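Local coordinates for RTX toxin RtxA (Vibrio vulnificus MO6-24/O, PDB 6IMP), which forms an alpha/beta-hydrolase effector domain of a MARTX toxin and probably hydrolyses a substrate that is not yet established, at residues A[78-83]-A[139-144]; A[145-150]-A[235-240]; A[282-287]-A[296-301]. One frame throughout, in Å; residues are numbered along the deposited sequence.

Contact 1 (A[78-83]-A[139-144]); sequences RLTGYY and GESDGG
S141 and D142 turn their side chains onto the start of strand 78-83 through similar first torsions: in each the group beyond CB lies beside the backbone N and opposite the carbonyl carbon (chi1 -65° for S141). The serine hydroxyl is thereby laid against L79 CA and meets the next amide, T80 N donating to S141 OG over 2.7 Å in a nearly straight bond. The same OG is hydrogen-bonded to the carbonyl of N134, so the hydroxyl joins two parts of the backbone and its rotation is probably fixed. D142 N donates to R78 O at 2.7 Å, arriving in the carbonyl plane. The arginine side chain starts from a chi1 of 68°, with CG between N and the carbonyl carbon, then runs extended so that its guanidinium reaches the aspartate obliquely, the two planes 59° apart. The salt bridge there and a bond from R78 N to D142 OD2 at 3.0 Å both depend on a doubtfully placed OD2. D142 OD1 is also bonded to the amide of D25. Farther along the strand, T80 sets CG2 3.5 Å from E140 O, its side chain crossing that of E140 almost at right angles. Strand 78-84, antiparallel to both its neighbours, 67-73 and 129-133, is second in the alpha/beta-hydrolase order 1-2-4-3-5-6-7-8. Loop 139-144 prolongs its pairing with 129-133 where that strand has ended: T80 still pairs with N134, and Y82 with A132. Along the other edge, L79, G81 and Y83 bond to strand 67-73, while L79 packs its side chain on V133 and on helix 147-164.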
ATOM      1  N   ARG A  78       6.558   4.123  15.969  1.00 79.43           N
ATOM      2  CA  ARG A  78       6.295   5.268  15.097  1.00 78.58           C
ATOM      3  C   ARG A  78       6.373   4.946  13.600  1.00 74.56           C
ATOM      4  O   ARG A  78       7.053   4.004  13.176  1.00 66.17           O
ATOM      5  CB  ARG A  78       7.140   6.483  15.487  1.00 81.19           C
ATOM      6  CG  ARG A  78       8.630   6.376  15.252  1.00 86.63           C
ATOM      7  CD  ARG A  78       9.372   7.404  16.096  1.00 82.82           C
ATOM      8  NE  ARG A  78      10.809   7.361  15.858  1.00 91.08           N
ATOM      9  CZ  ARG A  78      11.631   6.430  16.342  1.00 91.30           C
ATOM     10  NH1 ARG A  78      12.929   6.488  16.074  1.00 91.01           N
ATOM     11  NH2 ARG A  78      11.170   5.452  17.111  1.00 95.80           N
ATOM     12  N   LEU A  79       5.571   5.687  12.839  1.00 74.15           N
ATOM     13  CA  LEU A  79       5.353   5.437  11.416  1.00 77.37           C
ATOM     14  C   LEU A  79       5.732   6.684  10.630  1.00 78.26           C
ATOM     15  O   LEU A  79       5.056   7.715  10.710  1.00 76.69           O
ATOM     16  CB  LEU A  79       3.884   5.105  11.141  1.00 77.78           C
ATOM     17  CG  LEU A  79       3.300   3.852  11.792  1.00 76.20           C
ATOM     18  CD1 LEU A  79       1.781   3.822  11.638  1.00 73.25           C
ATOM     19  CD2 LEU A  79       3.923   2.594  11.202  1.00 75.32           C
ATOM     20  N   THR A  80       6.795   6.581   9.847  1.00 73.31           N
ATOM     21  CA  THR A  80       7.445   7.764   9.310  1.00 74.27           C
ATOM     22  C   THR A  80       7.279   7.878   7.803  1.00 74.68           C
ATOM     23  O   THR A  80       7.385   6.891   7.075  1.00 73.26           O
ATOM     24  CB  THR A  80       8.929   7.731   9.631  1.00 69.69           C
ATOM     25  OG1 THR A  80       9.504   6.560   9.050  1.00 67.94           O
ATOM     26  CG2 THR A  80       9.130   7.705  11.125  1.00 72.52           C
ATOM     27  N   GLY A  81       6.994   9.090   7.349  1.00 81.17           N
ATOM     28  CA  GLY A  81       7.190   9.457   5.950  1.00 85.52           C
ATOM     29  C   GLY A  81       6.816  10.901   5.677  1.00 83.48           C
ATOM     30  O   GLY A  81       7.038  11.779   6.511  1.00 82.58           O
ATOM     31  N   TYR A  82       6.250  11.148   4.501  1.00 84.14           N
ATOM     32  CA  TYR A  82       5.875  12.503   4.107  1.00 77.62           C
ATOM     33  C   TYR A  82       4.398  12.619   3.763  1.00 78.39           C
ATOM     34  O   TYR A  82       3.718  11.633   3.446  1.00 66.56           O
ATOM     35  CB  TYR A  82       6.724  12.992   2.936  1.00 66.02           C
ATOM     36  CG  TYR A  82       8.215  12.917   3.177  1.00 68.46           C
ATOM     37  CD1 TYR A  82       8.872  11.697   3.192  1.00 65.20           C
ATOM     38  CD2 TYR A  82       8.977  14.072   3.345  1.00 72.96           C
ATOM     39  CE1 TYR A  82      10.239  11.619   3.393  1.00 70.29           C
ATOM     40  CE2 TYR A  82      10.352  14.007   3.532  1.00 72.45           C
ATOM     41  CZ  TYR A  82      10.982  12.780   3.562  1.00 72.60           C
ATOM     42  OH  TYR A  82      12.357  12.704   3.761  1.00 70.89           O
ATOM     43  N   TYR A  83       3.905  13.841   3.901  1.00 84.57           N
ATOM     44  CA  TYR A  83       2.677  14.275   3.273  1.00 80.66           C
ATOM     45  C   TYR A  83       3.062  15.203   2.141  1.00 82.63           C
ATOM     46  O   TYR A  83       3.598  16.276   2.389  1.00 84.80           O
ATOM     47  CB  TYR A  83       1.827  15.027   4.284  1.00 76.26           C
ATOM     48  CG  TYR A  83       0.446  15.328   3.796  1.00 74.55           C
ATOM     49  CD1 TYR A  83      -0.579  14.414   3.971  1.00 76.71           C
ATOM     50  CD2 TYR A  83       0.157  16.528   3.161  1.00 74.24           C
ATOM     51  CE1 TYR A  83      -1.865  14.681   3.525  1.00 81.04           C
ATOM     52  CE2 TYR A  83      -1.123  16.811   2.716  1.00 78.00           C
ATOM     53  CZ  TYR A  83      -2.134  15.885   2.901  1.00 81.36           C
ATOM     54  OH  TYR A  83      -3.411  16.152   2.456  1.00 82.39           O
ATOM     55  N   GLY A 139      11.201   1.669   5.698  1.00 81.46           N
ATOM     56  CA  GLY A 139      11.830   2.990   5.783  1.00 70.76           C
ATOM     57  C   GLY A 139      12.349   3.304   7.174  1.00 71.94           C
ATOM     58  O   GLY A 139      13.257   2.636   7.672  1.00 67.83           O
ATOM     59  N   GLU A 140      11.759   4.318   7.803  1.00 75.38           N
ATOM     60  CA  GLU A 140      12.185   4.776   9.131  1.00 79.06           C
ATOM     61  C   GLU A 140      11.129   4.468  10.212  1.00 75.65           C
ATOM     62  O   GLU A 140      11.223   4.956  11.335  1.00 73.23           O
ATOM     63  CB  GLU A 140      12.504   6.285   9.095  1.00 86.54           C
ATOM     64  CG  GLU A 140      13.979   6.630   8.899  1.00 94.23           C
ATOM     65  CD  GLU A 140      14.279   8.113   9.148  1.00103.90           C
ATOM     66  OE1 GLU A 140      13.460   8.973   8.750  1.00 94.93           O
ATOM     67  OE2 GLU A 140      15.338   8.422   9.743  1.00110.14           O
ATOM     68  N   SER A 141      10.138   3.647   9.879  1.00 74.00           N
ATOM     69  CA  SER A 141       9.075   3.320  10.826  1.00 71.77           C
ATOM     70  C   SER A 141       9.550   2.223  11.754  1.00 67.82           C
ATOM     71  O   SER A 141      10.327   1.359  11.347  1.00 63.52           O
ATOM     72  CB  SER A 141       7.808   2.884  10.084  1.00 72.27           C
ATOM     73  OG  SER A 141       7.276   3.958   9.316  1.00 69.55           O
ATOM     74  N   ASP A 142       9.085   2.256  13.001  1.00 69.04           N
ATOM     75  CA  ASP A 142       9.528   1.281  14.000  1.00 72.81           C
ATOM     76  C   ASP A 142       8.846  -0.041  13.811  1.00 70.60           C
ATOM     77  O   ASP A 142       7.690  -0.097  13.404  1.00 64.66           O
ATOM     78  CB  ASP A 142       9.209   1.742  15.410  1.00 75.51           C
ATOM     79  CG  ASP A 142      10.078   2.870  15.862  1.00 78.75           C
ATOM     80  OD1 ASP A 142      11.325   2.763  15.753  1.00 77.41           O
ATOM     81  OD2 ASP A 142       9.504   3.861  16.356  1.00 73.27           O
ATOM     82  N   GLY A 143       9.551  -1.095  14.201  1.00 70.64           N
ATOM     83  CA  GLY A 143       8.956  -2.398  14.405  1.00 71.92           C
ATOM     84  C   GLY A 143       9.273  -3.353  13.285  1.00 72.07           C
ATOM     85  O   GLY A 143      10.259  -3.183  12.567  1.00 75.52           O
ATOM     86  N   GLY A 144       8.422  -4.359  13.137  1.00 71.13           N
ATOM     87  CA  GLY A 144       8.709  -5.492  12.277  1.00 70.24           C
ATOM     88  C   GLY A 144       7.450  -6.022  11.623  1.00 69.98           C
ATOM     89  O   GLY A 144       6.446  -6.274  12.289  1.00 75.85           O
TER

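Contact 2 (A[145-150]-A[235-240]); sequences PSEKGL and GQFSVE
E147 reaches from the first turn of helix 147-164 to the backbone and side chains of Q236 and F237. Its CB lies 3.5 Å from Q236 NE2 and 4.0 Å from F237 CZ, and CG sits over one face of the phenylalanine ring. CG stands anti to the backbone N (chi1 173°) and the chain stays extended, which carries CD to within 3.6 Å of Q236 CA. There the carboxylate divides its work. OE1 accepts from Q236 NE2 at 2.8 Å, on its anti side and out of the carboxylate plane; the amide and carboxylate are almost parallel, and the bond is clearly bent (133° at the hydrogen). OE2 takes the F237 amide, with F237 N 2.8 Å away and the N-H almost straight, from above the carboxylate plane. OE2 is further bonded to the hydroxyl of Y151, one helical turn along. Away from the carboxylate, L150 CD1 comes 4.2 Å from F237 CE1, in a cluster joined by Y41 and P182. S146 is the N-cap of this helix, its OG accepting from G149 N at 3.0 Å. With three donors around it at the start of a helix, the E147 carboxylate is probably ionised, and it ties helix 147-164 to the loop leading into helix 239-243, next to the apolar F237 ring.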
ATOM      1  N   PRO A 145       7.510  -6.240  10.316  1.00 62.27           N
ATOM      2  CA  PRO A 145       6.298  -6.421   9.566  1.00 65.20           C
ATOM      3  C   PRO A 145       5.545  -7.712   9.914  1.00 63.21           C
ATOM      4  O   PRO A 145       6.154  -8.695  10.348  1.00 66.62           O
ATOM      5  CB  PRO A 145       6.792  -6.432   8.115  1.00 71.07           C
ATOM      6  CG  PRO A 145       8.184  -6.971   8.210  1.00 71.98           C
ATOM      7  CD  PRO A 145       8.716  -6.397   9.481  1.00 67.63           C
ATOM      8  N   SER A 146       4.224  -7.673   9.703  1.00 58.53           N
ATOM      9  CA  SER A 146       3.327  -8.823   9.873  1.00 55.67           C
ATOM     10  C   SER A 146       1.938  -8.508   9.266  1.00 58.74           C
ATOM     11  O   SER A 146       1.512  -7.355   9.237  1.00 60.66           O
ATOM     12  CB  SER A 146       3.155  -9.129  11.347  1.00 55.22           C
ATOM     13  OG  SER A 146       2.248  -8.207  11.941  1.00 58.33           O
ATOM     14  N   GLU A 147       1.224  -9.535   8.814  1.00 59.04           N
ATOM     15  CA  GLU A 147      -0.067  -9.325   8.164  1.00 63.07           C
ATOM     16  C   GLU A 147      -0.955  -8.363   8.963  1.00 64.90           C
ATOM     17  O   GLU A 147      -1.466  -7.379   8.431  1.00 62.50           O
ATOM     18  CB  GLU A 147      -0.805 -10.650   7.916  1.00 62.06           C
ATOM     19  CG  GLU A 147      -2.229 -10.434   7.395  1.00 64.26           C
ATOM     20  CD  GLU A 147      -2.807 -11.624   6.657  1.00 68.56           C
ATOM     21  OE1 GLU A 147      -2.378 -12.757   6.915  1.00 77.73           O
ATOM     22  OE2 GLU A 147      -3.710 -11.425   5.817  1.00 74.63           O
ATOM     23  N   LYS A 148      -1.124  -8.648  10.244  1.00 69.74           N
ATOM     24  CA  LYS A 148      -2.117  -7.940  11.044  1.00 68.99           C
ATOM     25  C   LYS A 148      -1.579  -6.584  11.512  1.00 66.60           C
ATOM     26  O   LYS A 148      -2.321  -5.596  11.587  1.00 66.37           O
ATOM     27  CB  LYS A 148      -2.580  -8.803  12.223  1.00 75.04           C
ATOM     28  CG  LYS A 148      -4.004  -9.338  12.077  1.00 94.69           C
ATOM     29  CD  LYS A 148      -4.107 -10.535  11.134  1.00103.07           C
ATOM     30  CE  LYS A 148      -5.518 -10.681  10.567  1.00105.75           C
ATOM     31  NZ  LYS A 148      -5.783 -12.043  10.022  1.00110.40           N
ATOM     32  N   GLY A 149      -0.283  -6.532  11.796  1.00 55.65           N
ATOM     33  CA  GLY A 149       0.385  -5.260  12.015  1.00 54.61           C
ATOM     34  C   GLY A 149       0.206  -4.260  10.873  1.00 58.36           C
ATOM     35  O   GLY A 149      -0.125  -3.100  11.106  1.00 59.84           O
ATOM     36  N   LEU A 150       0.412  -4.707   9.635  1.00 60.10           N
ATOM     37  CA  LEU A 150       0.344  -3.809   8.484  1.00 57.84           C
ATOM     38  C   LEU A 150      -1.058  -3.262   8.280  1.00 57.13           C
ATOM     39  O   LEU A 150      -1.228  -2.095   7.921  1.00 58.62           O
ATOM     40  CB  LEU A 150       0.826  -4.515   7.224  1.00 61.80           C
ATOM     41  CG  LEU A 150       2.264  -5.051   7.251  1.00 63.09           C
ATOM     42  CD1 LEU A 150       2.716  -5.440   5.852  1.00 62.64           C
ATOM     43  CD2 LEU A 150       3.233  -4.045   7.835  1.00 62.32           C
ATOM     44  N   GLY A 235      -4.568 -17.585   2.738  1.00 74.21           N
ATOM     45  CA  GLY A 235      -5.405 -16.665   3.530  1.00 80.48           C
ATOM     46  C   GLY A 235      -4.705 -15.400   4.021  1.00 81.22           C
ATOM     47  O   GLY A 235      -5.320 -14.565   4.693  1.00 89.56           O
ATOM     48  N   GLN A 236      -3.420 -15.264   3.705  1.00 79.59           N
ATOM     49  CA  GLN A 236      -2.669 -14.062   4.034  1.00 79.55           C
ATOM     50  C   GLN A 236      -2.639 -13.083   2.855  1.00 81.34           C
ATOM     51  O   GLN A 236      -2.265 -13.443   1.720  1.00 69.07           O
ATOM     52  CB  GLN A 236      -1.248 -14.417   4.469  1.00 78.55           C
ATOM     53  CG  GLN A 236      -1.205 -15.377   5.646  1.00 86.45           C
ATOM     54  CD  GLN A 236      -0.019 -15.154   6.573  1.00 89.27           C
ATOM     55  OE1 GLN A 236       0.676 -16.102   6.930  1.00 95.54           O
ATOM     56  NE2 GLN A 236       0.189 -13.907   7.004  1.00 82.79           N
ATOM     57  N   PHE A 237      -3.039 -11.842   3.134  1.00 78.37           N
ATOM     58  CA  PHE A 237      -3.083 -10.781   2.128  1.00 75.50           C
ATOM     59  C   PHE A 237      -3.903 -11.187   0.896  1.00 75.90           C
ATOM     60  O   PHE A 237      -3.518 -10.884  -0.237  1.00 74.46           O
ATOM     61  CB  PHE A 237      -1.667 -10.387   1.676  1.00 75.76           C
ATOM     62  CG  PHE A 237      -0.749  -9.960   2.788  1.00 65.26           C
ATOM     63  CD1 PHE A 237      -0.829  -8.681   3.324  1.00 65.37           C
ATOM     64  CD2 PHE A 237       0.259 -10.804   3.229  1.00 62.63           C
ATOM     65  CE1 PHE A 237       0.043  -8.274   4.321  1.00 62.95           C
ATOM     66  CE2 PHE A 237       1.140 -10.404   4.221  1.00 63.95           C
ATOM     67  CZ  PHE A 237       1.040  -9.132   4.761  1.00 63.33           C
ATOM     68  N   SER A 238      -5.025 -11.874   1.116  1.00 77.40           N
ATOM     69  CA  SER A 238      -5.971 -12.149   0.034  1.00 78.71           C
ATOM     70  C   SER A 238      -6.869 -10.927  -0.180  1.00 79.85           C
ATOM     71  O   SER A 238      -7.545 -10.478   0.751  1.00 62.76           O
ATOM     72  CB  SER A 238      -6.820 -13.382   0.347  1.00 86.08           C
ATOM     73  OG  SER A 238      -7.947 -13.463  -0.516  1.00 95.79           O
ATOM     74  N   VAL A 239      -6.853 -10.385  -1.403  1.00 80.67           N
ATOM     75  CA  VAL A 239      -7.693  -9.222  -1.760  1.00 83.97           C
ATOM     76  C   VAL A 239      -9.174  -9.558  -1.581  1.00 83.50           C
ATOM     77  O   VAL A 239      -9.930  -8.792  -0.983  1.00 70.80           O
ATOM     78  CB  VAL A 239      -7.469  -8.784  -3.229  1.00 83.51           C
ATOM     79  CG1 VAL A 239      -8.472  -7.713  -3.642  1.00 81.36           C
ATOM     80  CG2 VAL A 239      -6.053  -8.274  -3.430  1.00 79.82           C
ATOM     81  N   GLU A 240      -9.561 -10.694  -2.162  1.00 89.22           N
ATOM     82  CA  GLU A 240     -10.902 -11.285  -2.025  1.00 94.09           C
ATOM     83  C   GLU A 240     -11.363 -11.336  -0.563  1.00 94.24           C
ATOM     84  O   GLU A 240     -12.393 -10.740  -0.200  1.00 84.91           O
ATOM     85  CB  GLU A 240     -10.888 -12.706  -2.617  1.00 97.35           C
ATOM     86  CG  GLU A 240     -12.135 -13.102  -3.398  1.00101.76           C
ATOM     87  CD  GLU A 240     -11.943 -14.394  -4.183  1.00104.50           C
ATOM     88  OE1 GLU A 240     -10.807 -14.655  -4.648  1.00105.73           O
ATOM     89  OE2 GLU A 240     -12.929 -15.149  -4.339  1.00 99.91           O
TER

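Contact 3 (A[282-287]-A[296-301]); sequences EQTFYG and GQYADQ
The rings of Y286 and Y298 meet edge to edge, Y286 CE2 standing 4.0 Å from Y298 CE2 with each carbon near the plane of the other ring. One face of the Y298 ring is flanked by CG of its own neighbour Q297, offset toward the rim, and one face of the Y286 ring by F285 CD1. E282 CD and Q301 OE1 lie in the plane of the Y298 ring, at its edge, the E282 carboxylate turned nearly perpendicular to the ring, 84° between the planes. The tyrosine hydroxyl donates to the anti lone pair of E282 OE1, with Y298 OH and E282 OE1 2.7 Å apart. From another side T284 OG1 donates weakly to Y298 OH over 3.1 Å, so that this one phenolic oxygen links two residues of segment 282-287. In the alpha/beta-hydrolase fold the last strand is followed by a loop, which generally bears the catalytic histidine, and then by a C-terminal helix. Residues around 282-283 make a short, weakly bonded last strand and 296-301 lie on helix 291-302, so the contact folds that helix back against the strand and the beginning of the loop. Q297, whose CG lies anti to the backbone N (chi1 -169°), extends to both Y286 and F285. Its OE1 comes 3.0 Å from Y286 OH and 3.3 Å from F285 CZ, the amide tilted 33° against the phenylalanine ring. F285 and Q297 are on the exposed side, whereas Y298 is buried and also packs on L255 of the neighbouring strand 252-256. T284 and Y286 both rest on L294 of the same helix, and the backbone of Y286 is hydrogen-bonded to N258.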
ATOM      1  N   GLU A 282      -8.520  -2.329 -16.298  1.00 76.60           N
ATOM      2  CA  GLU A 282      -8.069  -3.211 -17.363  1.00 77.22           C
ATOM      3  C   GLU A 282      -6.679  -3.756 -17.071  1.00 74.40           C
ATOM      4  O   GLU A 282      -5.979  -3.257 -16.189  1.00 66.47           O
ATOM      5  CB  GLU A 282      -8.053  -2.454 -18.695  1.00 84.67           C
ATOM      6  CG  GLU A 282      -6.938  -1.410 -18.817  1.00 86.82           C
ATOM      7  CD  GLU A 282      -7.172  -0.401 -19.938  1.00 89.39           C
ATOM      8  OE1 GLU A 282      -6.271   0.428 -20.189  1.00 94.32           O
ATOM      9  OE2 GLU A 282      -8.255  -0.425 -20.563  1.00 86.40           O
ATOM     10  N   GLN A 283      -6.271  -4.757 -17.847  1.00 70.14           N
ATOM     11  CA  GLN A 283      -4.861  -5.113 -17.931  1.00 72.82           C
ATOM     12  C   GLN A 283      -4.063  -4.094 -18.738  1.00 78.01           C
ATOM     13  O   GLN A 283      -4.545  -3.515 -19.709  1.00 85.18           O
ATOM     14  CB  GLN A 283      -4.655  -6.510 -18.508  1.00 69.22           C
ATOM     15  CG  GLN A 283      -3.250  -7.046 -18.267  1.00 69.58           C
ATOM     16  CD  GLN A 283      -3.102  -8.495 -18.633  1.00 75.75           C
ATOM     17  OE1 GLN A 283      -3.858  -9.027 -19.448  1.00 87.34           O
ATOM     18  NE2 GLN A 283      -2.102  -9.141 -18.060  1.00 83.98           N
ATOM     19  N   THR A 284      -2.811  -3.948 -18.337  1.00 80.19           N
ATOM     20  CA  THR A 284      -1.930  -2.863 -18.732  1.00 78.74           C
ATOM     21  C   THR A 284      -0.792  -3.495 -19.543  1.00 79.80           C
ATOM     22  O   THR A 284      -0.551  -4.692 -19.422  1.00 87.74           O
ATOM     23  CB  THR A 284      -1.395  -2.198 -17.437  1.00 79.28           C
ATOM     24  OG1 THR A 284      -2.319  -1.206 -16.981  1.00 80.54           O
ATOM     25  CG2 THR A 284      -0.125  -1.571 -17.624  1.00 79.25           C
ATOM     26  N   PHE A 285      -0.090  -2.713 -20.362  1.00 88.08           N
ATOM     27  CA  PHE A 285       1.126  -3.246 -21.048  1.00 88.88           C
ATOM     28  C   PHE A 285       2.486  -2.975 -20.351  1.00 85.15           C
ATOM     29  O   PHE A 285       3.566  -3.076 -20.967  1.00 71.80           O
ATOM     30  CB  PHE A 285       1.144  -2.910 -22.548  1.00 90.79           C
ATOM     31  CG  PHE A 285       0.917  -1.469 -22.868  1.00 80.59           C
ATOM     32  CD1 PHE A 285       1.974  -0.571 -22.875  1.00 79.83           C
ATOM     33  CD2 PHE A 285      -0.336  -1.032 -23.264  1.00 78.82           C
ATOM     34  CE1 PHE A 285       1.770   0.753 -23.226  1.00 83.62           C
ATOM     35  CE2 PHE A 285      -0.549   0.286 -23.617  1.00 80.72           C
ATOM     36  CZ  PHE A 285       0.501   1.183 -23.595  1.00 81.54           C
ATOM     37  N   TYR A 286       2.411  -2.790 -19.033  1.00 86.18           N
ATOM     38  CA  TYR A 286       3.510  -2.310 -18.205  1.00 76.43           C
ATOM     39  C   TYR A 286       3.927  -3.416 -17.253  1.00 78.08           C
ATOM     40  O   TYR A 286       3.084  -4.177 -16.770  1.00 75.75           O
ATOM     41  CB  TYR A 286       3.085  -1.085 -17.401  1.00 72.46           C
ATOM     42  CG  TYR A 286       2.845   0.142 -18.252  1.00 73.23           C
ATOM     43  CD1 TYR A 286       3.852   0.651 -19.056  1.00 70.67           C
ATOM     44  CD2 TYR A 286       1.626   0.818 -18.228  1.00 72.34           C
ATOM     45  CE1 TYR A 286       3.646   1.785 -19.827  1.00 75.16           C
ATOM     46  CE2 TYR A 286       1.410   1.948 -18.997  1.00 72.51           C
ATOM     47  CZ  TYR A 286       2.422   2.434 -19.791  1.00 72.39           C
ATOM     48  OH  TYR A 286       2.213   3.563 -20.557  1.00 68.58           O
ATOM     49  N   GLY A 287       5.231  -3.508 -17.004  1.00 79.13           N
ATOM     50  CA  GLY A 287       5.778  -4.423 -16.003  1.00 80.56           C
ATOM     51  C   GLY A 287       5.427  -3.980 -14.590  1.00 86.81           C
ATOM     52  O   GLY A 287       4.963  -2.851 -14.377  1.00 95.45           O
ATOM     53  N   GLY A 296       1.719   7.817 -15.546  1.00 93.92           N
ATOM     54  CA  GLY A 296       1.587   8.723 -16.696  1.00 88.94           C
ATOM     55  C   GLY A 296       0.321   8.459 -17.506  1.00 92.35           C
ATOM     56  O   GLY A 296      -0.530   9.352 -17.682  1.00 84.73           O
ATOM     57  N   GLN A 297       0.177   7.215 -17.962  1.00 85.51           N
ATOM     58  CA  GLN A 297      -0.922   6.841 -18.835  1.00 80.31           C
ATOM     59  C   GLN A 297      -2.254   6.889 -18.106  1.00 84.91           C
ATOM     60  O   GLN A 297      -3.242   7.381 -18.642  1.00 82.51           O
ATOM     61  CB  GLN A 297      -0.709   5.445 -19.401  1.00 79.16           C
ATOM     62  CG  GLN A 297      -1.677   5.114 -20.521  1.00 86.88           C
ATOM     63  CD  GLN A 297      -1.684   3.645 -20.876  1.00 97.81           C
ATOM     64  OE1 GLN A 297      -0.641   3.054 -21.162  1.00101.54           O
ATOM     65  NE2 GLN A 297      -2.866   3.048 -20.877  1.00107.98           N
ATOM     66  N   TYR A 298      -2.284   6.368 -16.883  1.00 91.35           N
ATOM     67  CA  TYR A 298      -3.549   6.138 -16.188  1.00 83.58           C
ATOM     68  C   TYR A 298      -3.932   7.235 -15.174  1.00 79.01           C
ATOM     69  O   TYR A 298      -5.101   7.332 -14.788  1.00 82.68           O
ATOM     70  CB  TYR A 298      -3.538   4.758 -15.530  1.00 76.35           C
ATOM     71  CG  TYR A 298      -3.591   3.616 -16.521  1.00 72.68           C
ATOM     72  CD1 TYR A 298      -4.807   3.141 -17.006  1.00 76.85           C
ATOM     73  CD2 TYR A 298      -2.425   3.000 -16.968  1.00 77.97           C
ATOM     74  CE1 TYR A 298      -4.859   2.083 -17.906  1.00 76.97           C
ATOM     75  CE2 TYR A 298      -2.464   1.941 -17.863  1.00 76.87           C
ATOM     76  CZ  TYR A 298      -3.681   1.485 -18.329  1.00 79.50           C
ATOM     77  OH  TYR A 298      -3.700   0.442 -19.226  1.00 88.11           O
ATOM     78  N   ALA A 299      -2.985   8.093 -14.794  1.00 69.08           N
ATOM     79  CA  ALA A 299      -3.251   9.128 -13.772  1.00 77.79           C
ATOM     80  C   ALA A 299      -4.627   9.798 -13.916  1.00 87.54           C
ATOM     81  O   ALA A 299      -5.294  10.079 -12.913  1.00 96.28           O
ATOM     82  CB  ALA A 299      -2.160  10.192 -13.775  1.00 69.72           C
ATOM     83  N   ASP A 300      -5.031  10.061 -15.163  1.00 92.73           N
ATOM     84  CA  ASP A 300      -6.290  10.760 -15.441  1.00 91.59           C
ATOM     85  C   ASP A 300      -7.500   9.874 -15.152  1.00 93.96           C
ATOM     86  O   ASP A 300      -8.435  10.304 -14.466  1.00 93.25           O
ATOM     87  CB  ASP A 300      -6.325  11.294 -16.888  1.00 95.97           C
ATOM     88  CG  ASP A 300      -5.642  12.672 -17.034  1.00 98.56           C
ATOM     89  OD1 ASP A 300      -5.563  13.424 -16.038  1.00101.67           O
ATOM     90  OD2 ASP A 300      -5.215  13.018 -18.157  1.00 91.81           O
ATOM     91  N   GLN A 301      -7.480   8.641 -15.655  1.00 99.41           N
ATOM     92  CA  GLN A 301      -8.549   7.677 -15.343  1.00104.62           C
ATOM     93  C   GLN A 301      -8.711   7.484 -13.832  1.00104.91           C
ATOM     94  O   GLN A 301      -9.839   7.415 -13.323  1.00109.69           O
ATOM     95  CB  GLN A 301      -8.296   6.320 -16.011  1.00105.30           C
ATOM     96  CG  GLN A 301      -9.130   5.187 -15.410  1.00 98.46           C
ATOM     97  CD  GLN A 301      -9.492   4.104 -16.403  1.00 99.84           C
ATOM     98  OE1 GLN A 301      -8.711   3.772 -17.299  1.00 94.99           O
ATOM     99  NE2 GLN A 301     -10.678   3.523 -16.229  1.00 92.83           N
TER

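How the contacts relate
Along the chain the three contacts follow one another in series. Contacts 1 and 2 have centres 18 Å apart and share a continuous stretch of chain: loop 139-144 runs straight into 145-150, so the loop is fastened to strand 78-84, and the first turn of the helix it enters to the loop before helix 239-243. Contact 3 lies across the chain's centre from contact 1, 29 Å between centres, and 26 Å from contact 2, whose nearest atoms are about 14 Å away. Contacts 1 and 3 thus hold the second and the last strand, 282-283, of the same mixed sheet, while contact 2 joins helix 147-164 to the approach of another helix.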